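Local coordinates for conserved hypothetical protein (PDB 2FNA) that binds ADP and magnesium and is probably an archaeal AAA+ ATPase that hydrolyses ATP, with a winged-helix domain that might bind DNA, at residues L34-R39 with F201-L206; L293-T298 with R310-E315. One frame throughout, in Å; residues are numbered along the deposited sequence.

Contact 1: residues L34-R39 with F201-L206; sequences LVLGLR and FSTVEL. With ADP (adenosine-5'-diphosphate), chain D; EDO (1,2-ethanediol), chain F.
Phe201 opens the pairing by setting its ring against Leu34: CD2 lies 3.6 Å from CD1 of Leu34, the leucine branch crossing the ring obliquely. With CG beside the backbone N (chi1 -52°), the CD2 side of the ring is brought beside the Leu34 branch, apolar against apolar. Ser202, small enough for its buried place, gives its carbonyl O to Leu34 N at 2.7 Å, a somewhat bent bond. Thr203, beta-branched as suits an extended strand, sends CG2 to CD1 of Leu36 at 3.3 Å, tighter than normal van der Waals contact.

Val204 is bonded through both its N and its O: the N donates to Leu34 O and the O accepts from Leu36 N at 2.7 Å, almost straight at 176°. These parallel strands lie at the edge of the P-loop NTPase sheet, strand 202-206 being outermost in the chain and strand 32-37 leading into the probable Walker A loop. On the face of Val35 and Val204, both valines pack on Ile46 of helix 43-54, which follows that loop.

Glu205 lays the aliphatic CG beside Leu36 CB, 4.1 Å away, while its extended chain takes the carboxylate out to a salt bridge with Lys207. Leu206 N reaches Leu36 O at 2.8 Å from above the carbonyl plane. Beyond it direct pairing gives way to a water, which receives Leu38 N and donates to Leu206 O, as the first strand turns off toward the ADP phosphates; Gly37, at a phi of 143°, makes that departure with a backbone ill suited to a side chain.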
# COMPACT_ATOMS: atom_id res chain seq x y z
N LEU A 34 -3.30 11.12 1.39
CA LEU A 34 -2.57 9.91 1.79
C LEU A 34 -3.56 8.85 2.26
O LEU A 34 -4.48 9.12 3.04
CB LEU A 34 -1.54 10.18 2.89
CG LEU A 34 -0.38 11.11 2.57
CD1 LEU A 34 0.61 10.98 3.70
CD2 LEU A 34 0.31 10.82 1.21
N VAL A 35 -3.38 7.65 1.75
CA VAL A 35 -4.14 6.50 2.21
C VAL A 35 -3.15 5.57 2.90
O VAL A 35 -2.25 5.02 2.26
CB VAL A 35 -4.91 5.78 1.05
CG1 VAL A 35 -5.72 4.60 1.60
CG2 VAL A 35 -5.90 6.79 0.35
N LEU A 36 -3.34 5.41 4.20
CA LEU A 36 -2.46 4.60 5.02
C LEU A 36 -3.14 3.33 5.54
O LEU A 36 -4.36 3.19 5.52
CB LEU A 36 -1.94 5.43 6.21
CG LEU A 36 -1.37 6.82 5.87
CD1 LEU A 36 -1.05 7.61 7.12
CD2 LEU A 36 -0.14 6.70 5.01
N GLY A 37 -2.31 2.40 6.02
CA GLY A 37 -2.79 1.13 6.53
C GLY A 37 -1.82 0.02 6.18
O GLY A 37 -1.14 0.09 5.17
N LEU A 38 -1.73 -0.99 7.04
CA LEU A 38 -0.92 -2.16 6.75
C LEU A 38 -1.41 -2.83 5.49
O LEU A 38 -2.57 -2.63 5.06
CB LEU A 38 -1.00 -3.17 7.89
CG LEU A 38 -0.44 -2.69 9.23
CD1 LEU A 38 -0.96 -3.58 10.43
CD2 LEU A 38 1.06 -2.66 9.23
N ARG A 39 -0.56 -3.64 4.90
CA ARG A 39 -1.00 -4.48 3.84
C ARG A 39 -2.31 -5.17 4.18
O ARG A 39 -2.54 -5.59 5.32
CB ARG A 39 0.03 -5.54 3.49
CG ARG A 39 1.06 -5.07 2.56
CD ARG A 39 1.95 -6.22 2.15
NE ARG A 39 3.32 -5.77 2.19
CZ ARG A 39 3.88 -4.96 1.31
NH1 ARG A 39 3.18 -4.49 0.27
NH2 ARG A 39 5.15 -4.60 1.48
N PHE A 201 -1.36 17.10 4.18
CA PHE A 201 -1.98 16.04 3.41
C PHE A 201 -3.27 15.62 4.08
O PHE A 201 -3.30 15.46 5.30
CB PHE A 201 -1.05 14.83 3.33
CG PHE A 201 0.34 15.16 2.85
CD1 PHE A 201 0.57 16.17 1.93
CD2 PHE A 201 1.43 14.42 3.30
CE1 PHE A 201 1.85 16.47 1.49
CE2 PHE A 201 2.72 14.70 2.85
CZ PHE A 201 2.92 15.73 1.94
N SER A 202 -4.34 15.46 3.30
CA SER A 202 -5.57 14.84 3.79
C SER A 202 -5.26 13.35 3.92
O SER A 202 -4.90 12.68 2.92
CB SER A 202 -6.72 15.05 2.81
OG SER A 202 -7.92 14.46 3.30
N THR A 203 -5.40 12.84 5.14
CA THR A 203 -4.92 11.48 5.47
C THR A 203 -6.08 10.60 5.96
O THR A 203 -6.88 11.02 6.82
CB THR A 203 -3.80 11.56 6.53
OG1 THR A 203 -2.79 12.46 6.06
CG2 THR A 203 -3.16 10.16 6.79
N VAL A 204 -6.19 9.43 5.35
CA VAL A 204 -7.13 8.37 5.71
C VAL A 204 -6.32 7.12 6.08
O VAL A 204 -5.40 6.74 5.34
CB VAL A 204 -8.00 8.05 4.49
CG1 VAL A 204 -9.00 7.00 4.81
CG2 VAL A 204 -8.70 9.32 3.98
N GLU A 205 -6.58 6.52 7.23
CA GLU A 205 -5.87 5.31 7.65
C GLU A 205 -6.86 4.15 7.81
O GLU A 205 -7.87 4.29 8.47
CB GLU A 205 -5.13 5.52 8.96
CG GLU A 205 -4.32 4.29 9.36
CD GLU A 205 -3.56 4.43 10.68
OE1 GLU A 205 -3.73 5.45 11.38
OE2 GLU A 205 -2.77 3.50 10.99
N LEU A 206 -6.53 2.98 7.26
CA LEU A 206 -7.32 1.78 7.47
C LEU A 206 -6.66 0.86 8.49
O LEU A 206 -5.55 0.36 8.28
CB LEU A 206 -7.52 1.05 6.17
CG LEU A 206 -8.28 1.83 5.10
CD1 LEU A 206 -8.26 1.08 3.83
CD2 LEU A 206 -9.68 2.06 5.55
PB ADP D . -4.42 -3.13 0.56
O1B ADP D . -4.58 -2.28 1.79
O2B ADP D . -3.33 -4.18 0.73
O3B ADP D . -4.39 -2.41 -0.75
PA ADP D . -6.78 -4.46 -0.62
O1A ADP D . -7.70 -3.39 -1.10
O2A ADP D . -5.97 -5.02 -1.71
O3A ADP D . -5.81 -4.05 0.62
O5' ADP D . -7.68 -5.50 0.17
C5' ADP D . -7.17 -6.77 0.62
C4' ADP D . -8.26 -7.84 0.48
O4' ADP D . -9.26 -7.70 1.48
C3' ADP D . -9.01 -7.81 -0.81
O3' ADP D . -9.47 -9.15 -1.07
C2' ADP D . -10.22 -6.95 -0.52
O2' ADP D . -11.33 -7.26 -1.36
C1' ADP D . -10.50 -7.35 0.90
N9 ADP D . -11.06 -6.31 1.75
C8 ADP D . -10.36 -5.46 2.53
N7 ADP D . -11.18 -4.68 3.23
C5 ADP D . -12.44 -5.03 2.90
C6 ADP D . -13.81 -4.61 3.27
N6 ADP D . -14.00 -3.62 4.16
N1 ADP D . -14.87 -5.26 2.71
C2 ADP D . -14.71 -6.26 1.83
N3 ADP D . -13.49 -6.70 1.44
C4 ADP D . -12.36 -6.13 1.94
C1 EDO F . 0.98 15.60 8.57
O1 EDO F . 0.80 14.19 8.86
C2 EDO F . 0.81 15.99 7.11
O2 EDO F . -0.34 16.84 6.98
O HOH W 1 -3.57 -0.64 9.48

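Contact 2: residues L293-T298 with R310-E315; sequences LNIMRT and RALELE. With EDO (1,2-ethanediol), chain J.
Polar atoms, rather than an apolar ridge, occupy the middle of this helix-helix contact: Asn294 reaches across from helix 289-299 and places its amide between Ala311 and Glu315. Its CG lies anti to the backbone N (chi1 -168°), which carries the amide out toward helix 305-316. There OD1 rests 3.4 Å from the methyl CB of Ala311, and ND2 comes within 3.0 Å of Glu315 OE1. The glutamate arrives from the opposite direction on an extended chain, its carboxylate plane turned 65° from the amide plane, so the two flat groups are far from coplanar.

Thr298, one turn after Asn294, meets the same methyl with OG1, 3.1 Å from Ala311 CB. That hydroxyl is held back to its own helix: it donates to Asn294 O at 2.7 Å, approaching the carbonyl from the face opposite to Thr298 N, so that two donors grip one oxygen. A threonine suits the place because its hydroxyl can be satisfied within the helix while its methyl, CG2, also comes near the alanine. Ala311 is small enough for these partners to approach, although the axes of 293-298 and 310-315 stay 9.5 Å apart, inclined at 131°.

Deeper in, the contact becomes apolar. Leu312 brings CD2 to Asn294 CB at 3.9 Å and CD1 toward Ile295 CG1, the two side chains slanting across each other. Both leucine and isoleucine also pack against helix 322-334, Ile295 on Leu329 and Leu312 on Ile325. Three helices around a small apolar core are characteristic of a winged helix-turn-helix domain, consistent with the MCM-type C-terminal domain to which the sequence is assigned.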
# COMPACT_ATOMS: atom_id res chain seq x y z
N LEU A 293 16.02 -12.47 9.98
CA LEU A 293 15.25 -13.69 10.29
C LEU A 293 15.26 -13.96 11.79
O LEU A 293 14.23 -14.32 12.38
CB LEU A 293 15.80 -14.91 9.54
CG LEU A 293 15.37 -15.04 8.08
CD1 LEU A 293 16.33 -15.90 7.28
CD2 LEU A 293 13.92 -15.58 7.98
N ASN A 294 16.42 -13.77 12.41
CA ASN A 294 16.57 -14.01 13.83
C ASN A 294 15.72 -13.04 14.65
O ASN A 294 15.04 -13.44 15.60
CB ASN A 294 18.04 -13.87 14.22
CG ASN A 294 18.32 -14.36 15.61
OD1 ASN A 294 17.92 -13.74 16.60
ND2 ASN A 294 19.01 -15.49 15.71
N ILE A 295 15.78 -11.76 14.30
CA ILE A 295 15.00 -10.72 14.98
C ILE A 295 13.50 -11.02 14.94
O ILE A 295 12.81 -10.83 15.94
CB ILE A 295 15.24 -9.32 14.35
CG1 ILE A 295 16.63 -8.78 14.76
CG2 ILE A 295 14.11 -8.35 14.75
CD1 ILE A 295 17.07 -7.53 14.03
N MSE A 296 13.00 -11.47 13.79
CA MSE A 296 11.55 -11.68 13.62
C MSE A 296 11.05 -12.89 14.39
O MSE A 296 9.96 -12.87 14.98
CB MSE A 296 11.19 -11.80 12.14
CG MSE A 296 11.32 -10.51 11.37
SE MSE A 296 10.26 -9.03 12.11
CE MSE A 296 8.54 -9.79 11.98
N ARG A 297 11.83 -13.96 14.35
CA ARG A 297 11.57 -15.12 15.17
C ARG A 297 11.60 -14.73 16.65
O ARG A 297 10.73 -15.13 17.42
CB ARG A 297 12.58 -16.22 14.87
CG ARG A 297 12.41 -16.82 13.48
CD ARG A 297 13.49 -17.84 13.13
NE ARG A 297 13.53 -18.07 11.68
CZ ARG A 297 14.44 -18.81 11.05
NH1 ARG A 297 15.40 -19.42 11.73
NH2 ARG A 297 14.38 -18.94 9.72
N THR A 298 12.58 -13.93 17.02
CA THR A 298 12.71 -13.47 18.41
C THR A 298 11.49 -12.65 18.84
O THR A 298 10.98 -12.82 19.95
CB THR A 298 14.01 -12.65 18.63
OG1 THR A 298 15.13 -13.47 18.31
CG2 THR A 298 14.13 -12.16 20.08
N ARG A 310 20.20 -10.40 22.79
CA ARG A 310 20.61 -11.69 23.33
C ARG A 310 20.55 -12.78 22.25
O ARG A 310 21.51 -13.54 22.07
CB ARG A 310 19.72 -12.07 24.53
CG ARG A 310 20.04 -13.42 25.14
CD ARG A 310 19.12 -13.76 26.32
NE ARG A 310 19.18 -12.76 27.40
CZ ARG A 310 18.30 -11.79 27.62
NH1 ARG A 310 17.22 -11.63 26.84
NH2 ARG A 310 18.48 -10.96 28.65
N ALA A 311 19.43 -12.82 21.53
CA ALA A 311 19.20 -13.81 20.47
C ALA A 311 20.18 -13.67 19.30
O ALA A 311 20.55 -14.67 18.69
CB ALA A 311 17.77 -13.72 19.96
N LEU A 312 20.57 -12.45 18.97
CA LEU A 312 21.51 -12.24 17.86
C LEU A 312 22.89 -12.72 18.27
O LEU A 312 23.55 -13.46 17.54
CB LEU A 312 21.56 -10.77 17.45
CG LEU A 312 20.34 -10.27 16.68
CD1 LEU A 312 20.28 -8.74 16.67
CD2 LEU A 312 20.32 -10.81 15.24
N GLU A 313 23.31 -12.30 19.46
CA GLU A 313 24.61 -12.68 19.99
C GLU A 313 24.66 -14.17 20.28
O GLU A 313 25.69 -14.80 20.06
CB GLU A 313 24.91 -11.88 21.25
CG GLU A 313 25.06 -10.40 20.96
CD GLU A 313 25.24 -9.55 22.21
OE1 GLU A 313 25.24 -10.10 23.33
OE2 GLU A 313 25.38 -8.32 22.04
N LEU A 314 23.56 -14.76 20.73
CA LEU A 314 23.50 -16.20 20.95
C LEU A 314 23.76 -16.97 19.65
O LEU A 314 24.49 -17.97 19.65
CB LEU A 314 22.15 -16.62 21.55
CG LEU A 314 22.02 -18.05 22.08
CD1 LEU A 314 22.84 -18.22 23.37
CD2 LEU A 314 20.56 -18.43 22.32
N GLU A 315 23.16 -16.51 18.55
CA GLU A 315 23.29 -17.21 17.27
C GLU A 315 24.68 -17.07 16.65
O GLU A 315 25.21 -18.04 16.09
CB GLU A 315 22.25 -16.71 16.26
CG GLU A 315 22.28 -17.48 14.95
CD GLU A 315 21.23 -17.02 13.97
OE1 GLU A 315 21.19 -15.81 13.64
OE2 GLU A 315 20.44 -17.88 13.54
C1 EDO J . 11.09 -18.24 8.21
O1 EDO J . 11.51 -19.45 7.58
C2 EDO J . 9.99 -18.53 9.23
O2 EDO J . 10.53 -18.50 10.56

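How the contacts relate
Contact 1 comes first along the chain, in the ATPase part, and contact 2 follows in the part that resembles the MCM winged-helix domain. Their centres are about 32 Å apart and their nearest atoms about 11 Å, without touching. Contact 1 lies near the centre of the chain, joining two strands of the five-stranded parallel sheet beside the nucleotide; contact 2, whose centre is about 28 Å from that of the chain, joins helices 289-299 and 305-316. Helices 211-225 to 259-282 lie between them in sequence. The nucleotide-binding core and the mainly helical module are thus distinct parts of one chain.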